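Local coordinates for protein P-granule scaffold (PDB 5W4A) that probably serves as a scaffold of germ (P) granules, its mostly helical N-terminal domain being an RNA-granule-associated module that pairs with a second copy, at residues C[141-144]-C[145-149]; C[155-158]-C[159-163]. One frame throughout, in Å; residues are numbered along the deposited sequence.

How the contacts relate
Contact 1 lies within helix 136-148 and its C-terminal residue, contact 2 on helix 153-160 and the residues just after it; the two helices follow each other in the chain, and the contact centres lie about 9 Å apart. The helices meet side on: Thr147 OG1 of contact 1 comes 3.4 Å from Leu160 CD2 of contact 2, and Lys146 CD packs 3.5 Å from Glu159 OE1. Further along, Ile143 CD1 rests 3.7 Å from Glu162 O. Both contacts contain a hydroxyl that bonds back to the carbonyl four residues earlier, Thr147 in 141-149 and Ser161 in 155-163. They differ in surroundings: contact 1 is touched by no other chain of the assembly, whereas contact 2 also reaches the second subunit.

Contact 1: C[141-144]-C[145-149]; sequences LAIL and IKTIN
Leu141 and Ile145, one helical turn apart, meet at their methyl ends, with CD1 of Leu141 3.7 Å from CD1 of Ile145 and the two side chains crossing at a slant. Leu144 and Ile148 repeat this pairing on the next part of the helix surface: Ile148 CD1 approaches Leu144 CG at 3.7 Å and also lies close to Leu144 CD1. The leucine torsion explains the fit, since CG of Leu144 stands opposite its own backbone N (chi1 179°), which turns CG and its methyls outward and a little toward the C-terminal end, where Ile148 CD1 meets them.

Thr147 makes the polar counterpart. Its OG1 bonds to Ile143 O at 2.9 Å, from 36° above the carbonyl plane, while Thr147 N reaches the same oxygen at 2.9 Å from the opposite face. With chi1 at -65°, OG1 sits beside the backbone N, the position that lets one carbonyl accept both donors and satisfies a buried hydroxyl within its own helix. Lys146 lays its aliphatic chain past the preceding turn, CG passing 3.2 Å from Ala142 O, before the ammonium end turns off from 141-144. The i to i+4 ladder is regular, as the 2.9 Å bond from Ile145 N to Leu141 O illustrates.

These side chains distribute helix 136-148 among several neighbours. Ile145 packs on Leu123 and Ala142 on Lys131 of helix 116-131; Leu144 and Ile148 meet helix 71-84 through Ala83 and Leu82; Thr147 faces helix 153-160 at Lys156 and Leu160.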
loop_
_atom_site.group_PDB
_atom_site.type_symbol
_atom_site.label_atom_id
_atom_site.label_comp_id
_atom_site.label_asym_id
_atom_site.label_seq_id
_atom_site.Cartn_x
_atom_site.Cartn_y
_atom_site.Cartn_z
ATOM N N LEU C 141 9.048 1.290 7.412
ATOM C CA LEU C 141 9.242 0.219 8.390
ATOM C C LEU C 141 8.335 -0.981 8.101
ATOM O O LEU C 141 8.788 -2.136 8.126
ATOM C CB LEU C 141 8.980 0.767 9.798
ATOM C CG LEU C 141 8.933 -0.259 10.927
ATOM C CD1 LEU C 141 10.228 -1.050 11.032
ATOM C CD2 LEU C 141 8.657 0.479 12.196
ATOM N N ALA C 142 7.059 -0.721 7.819
ATOM C CA ALA C 142 6.121 -1.801 7.514
ATOM C C ALA C 142 6.570 -2.597 6.300
ATOM O O ALA C 142 6.547 -3.831 6.322
ATOM C CB ALA C 142 4.727 -1.217 7.301
ATOM N N ILE C 143 6.984 -1.913 5.229
ATOM C CA ILE C 143 7.425 -2.612 4.023
ATOM C C ILE C 143 8.686 -3.422 4.312
ATOM O O ILE C 143 8.834 -4.560 3.839
ATOM C CB ILE C 143 7.625 -1.617 2.866
ATOM C CG1 ILE C 143 6.279 -1.081 2.425
ATOM C CG2 ILE C 143 8.356 -2.290 1.667
ATOM C CD1 ILE C 143 6.410 0.199 1.592
ATOM N N LEU C 144 9.627 -2.851 5.071
ATOM C CA LEU C 144 10.837 -3.583 5.447
ATOM C C LEU C 144 10.504 -4.872 6.197
ATOM O O LEU C 144 11.026 -5.954 5.860
ATOM C CB LEU C 144 11.742 -2.685 6.289
ATOM C CG LEU C 144 13.028 -3.316 6.775
ATOM C CD1 LEU C 144 13.932 -3.801 5.640
ATOM C CD2 LEU C 144 13.763 -2.308 7.669
ATOM N N ILE C 145 9.627 -4.775 7.201
ATOM C CA ILE C 145 9.214 -5.952 7.971
ATOM C C ILE C 145 8.569 -6.996 7.057
ATOM O O ILE C 145 8.878 -8.202 7.139
ATOM C CB ILE C 145 8.281 -5.537 9.129
ATOM C CG1 ILE C 145 9.088 -4.869 10.236
ATOM C CG2 ILE C 145 7.577 -6.764 9.724
ATOM C CD1 ILE C 145 8.256 -4.149 11.252
ATOM N N LYS C 146 7.670 -6.566 6.169
ATOM C CA LYS C 146 6.981 -7.516 5.307
ATOM C C LYS C 146 7.956 -8.187 4.356
ATOM O O LYS C 146 7.808 -9.376 4.053
ATOM C CB LYS C 146 5.858 -6.797 4.558
ATOM C CG LYS C 146 4.730 -6.374 5.491
ATOM C CD LYS C 146 3.714 -5.482 4.835
ATOM C CE LYS C 146 2.613 -4.975 5.832
ATOM N NZ LYS C 146 1.884 -6.136 6.449
ATOM N N THR C 147 8.974 -7.449 3.906
ATOM C CA THR C 147 10.017 -8.008 3.051
ATOM C C THR C 147 10.860 -9.047 3.799
ATOM O O THR C 147 11.084 -10.160 3.296
ATOM C CB THR C 147 10.879 -6.850 2.535
ATOM O OG1 THR C 147 10.084 -6.020 1.686
ATOM C CG2 THR C 147 12.063 -7.384 1.711
ATOM N N ILE C 148 11.298 -8.711 5.023
ATOM C CA ILE C 148 12.088 -9.608 5.870
ATOM C C ILE C 148 11.328 -10.907 6.140
ATOM O O ILE C 148 11.914 -12.006 6.149
ATOM C CB ILE C 148 12.453 -8.889 7.188
ATOM C CG1 ILE C 148 13.455 -7.756 6.917
ATOM C CG2 ILE C 148 12.991 -9.885 8.220
ATOM C CD1 ILE C 148 13.504 -6.747 8.071
ATOM N N ASN C 149 10.018 -10.807 6.356
ATOM C CA ASN C 149 9.197 -11.963 6.710
ATOM C C ASN C 149 8.772 -12.782 5.502
ATOM O O ASN C 149 8.155 -13.845 5.685
ATOM C CB ASN C 149 7.972 -11.493 7.485
ATOM C CG ASN C 149 8.275 -11.237 8.951
ATOM O OD1 ASN C 149 9.305 -11.662 9.474
ATOM N ND2 ASN C 149 7.365 -10.548 9.626
#

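Contact 2: C[155-158]-C[159-163]; sequences EKFT and ELSEL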
loop_
_atom_site.group_PDB
_atom_site.type_symbol
_atom_site.label_atom_id
_atom_site.label_comp_id
_atom_site.label_asym_id
_atom_site.label_seq_id
_atom_site.Cartn_x
_atom_site.Cartn_y
_atom_site.Cartn_z
ATOM N N GLU C 155 6.786 -13.652 -3.157
ATOM C CA GLU C 155 6.241 -12.905 -2.038
ATOM C C GLU C 155 7.112 -11.694 -1.737
ATOM O O GLU C 155 6.607 -10.588 -1.509
ATOM C CB GLU C 155 6.137 -13.819 -0.807
ATOM C CG GLU C 155 5.553 -13.118 0.390
ATOM C CD GLU C 155 5.541 -13.929 1.687
ATOM O OE1 GLU C 155 6.159 -15.018 1.768
ATOM O OE2 GLU C 155 4.922 -13.432 2.649
ATOM N N LYS C 156 8.431 -11.889 -1.742
ATOM C CA LYS C 156 9.332 -10.784 -1.469
ATOM C C LYS C 156 9.155 -9.683 -2.507
ATOM O O LYS C 156 9.098 -8.497 -2.156
ATOM C CB LYS C 156 10.774 -11.297 -1.426
ATOM C CG LYS C 156 11.721 -10.388 -0.735
ATOM C CD LYS C 156 13.145 -10.989 -0.590
ATOM C CE LYS C 156 14.031 -10.092 0.316
ATOM N NZ LYS C 156 15.481 -10.542 0.545
ATOM N N PHE C 157 9.053 -10.056 -3.788
ATOM C CA PHE C 157 8.776 -9.075 -4.841
ATOM C C PHE C 157 7.446 -8.357 -4.608
ATOM O O PHE C 157 7.357 -7.128 -4.744
ATOM C CB PHE C 157 8.779 -9.751 -6.213
ATOM C CG PHE C 157 8.411 -8.819 -7.310
ATOM C CD1 PHE C 157 9.306 -7.840 -7.715
ATOM C CD2 PHE C 157 7.168 -8.871 -7.917
ATOM C CE1 PHE C 157 8.975 -6.957 -8.701
ATOM C CE2 PHE C 157 6.847 -7.992 -8.925
ATOM C CZ PHE C 157 7.754 -7.028 -9.305
ATOM N N THR C 158 6.409 -9.101 -4.229
ATOM C CA THR C 158 5.107 -8.496 -3.970
ATOM C C THR C 158 5.192 -7.456 -2.860
ATOM O O THR C 158 4.615 -6.360 -2.977
ATOM C CB THR C 158 4.099 -9.600 -3.605
ATOM O OG1 THR C 158 3.976 -10.505 -4.712
ATOM C CG2 THR C 158 2.746 -9.037 -3.276
ATOM N N GLU C 159 5.901 -7.771 -1.785
ATOM C CA GLU C 159 5.986 -6.833 -0.663
ATOM C C GLU C 159 6.890 -5.638 -1.000
ATOM O O GLU C 159 6.542 -4.490 -0.700
ATOM C CB GLU C 159 6.466 -7.544 0.607
ATOM C CG GLU C 159 5.498 -8.633 1.091
ATOM C CD GLU C 159 4.097 -8.122 1.489
ATOM O OE1 GLU C 159 3.859 -6.909 1.608
ATOM O OE2 GLU C 159 3.213 -8.990 1.707
ATOM N N LEU C 160 8.028 -5.878 -1.651
ATOM C CA LEU C 160 8.885 -4.764 -2.077
ATOM C C LEU C 160 8.173 -3.845 -3.067
ATOM O O LEU C 160 8.469 -2.642 -3.149
ATOM C CB LEU C 160 10.161 -5.313 -2.702
ATOM C CG LEU C 160 11.184 -5.881 -1.740
ATOM C CD1 LEU C 160 12.230 -6.723 -2.448
ATOM C CD2 LEU C 160 11.846 -4.743 -0.958
ATOM N N SER C 161 7.264 -4.392 -3.871
ATOM C CA SER C 161 6.518 -3.582 -4.824
ATOM C C SER C 161 5.739 -2.475 -4.123
ATOM O O SER C 161 5.460 -1.442 -4.739
ATOM C CB SER C 161 5.548 -4.454 -5.628
ATOM O OG SER C 161 6.231 -5.267 -6.594
ATOM N N GLU C 162 5.414 -2.659 -2.836
ATOM C CA GLU C 162 4.703 -1.617 -2.098
ATOM C C GLU C 162 5.533 -0.340 -1.997
ATOM O O GLU C 162 4.968 0.737 -1.762
ATOM C CB GLU C 162 4.330 -2.113 -0.685
ATOM C CG GLU C 162 3.280 -3.223 -0.675
ATOM C CD GLU C 162 1.931 -2.756 -1.157
ATOM O OE1 GLU C 162 1.498 -1.632 -0.778
ATOM O OE2 GLU C 162 1.342 -3.481 -1.986
ATOM N N LEU C 163 6.857 -0.424 -2.219
ATOM C CA LEU C 163 7.673 0.800 -2.252
ATOM C C LEU C 163 7.183 1.777 -3.314
ATOM O O LEU C 163 7.329 2.993 -3.154
ATOM C CB LEU C 163 9.148 0.442 -2.494
ATOM C CG LEU C 163 9.788 -0.261 -1.322
ATOM C CD1 LEU C 163 11.125 -0.886 -1.759
ATOM C CD2 LEU C 163 10.006 0.689 -0.113
HETATM O O HOH W 1 3.015 -11.603 2.182
HETATM O O HOH W 2 1.952 -5.496 -3.363
#
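The Phe157 ring carries the hydroxyl of Ser161 over one face, OG standing 3.5 Å above the ring plane and displaced toward the rim, nearest CE2 and CZ. Elsewhere the ring packs on Val190 and Ile193 of helix 187-201, on Thr176 of helix 169-179 and on Arg128 of the second subunit. Ser161 OG is held there by a 2.9 Å bond to Phe157 O, made from 40° above the carbonyl plane, while Ser161 N reaches that oxygen from its other face at 2.9 Å. Placing OG beside the backbone N (chi1 -73°) brings it within range of both carbonyl and ring. With an alanine here in place of the phenylalanine, the carbonyl grip would remain, but the change is likely to open a gap over Ser161 OG and strip Val190 and Ile193 of their aromatic partner.

Lys156 and Leu160 run side by side, CG of the lysine 4.1 Å from CD1 of the leucine, and the lysine's NZ hydrogen-bonds to Ala83 O.

On the polar flank, one water donates to both Glu155 OE2 and Glu159 OE2, each at 2.7 Å. These carboxylate oxygens are 4.9 Å apart, so the bridging water probably eases their like-charge repulsion. A second water joins Thr158 O to Glu162 OE2, which also forms a salt bridge with Lys131 of the second subunit; the chemistry thus links the 3-10 turn at Glu162 to that subunit.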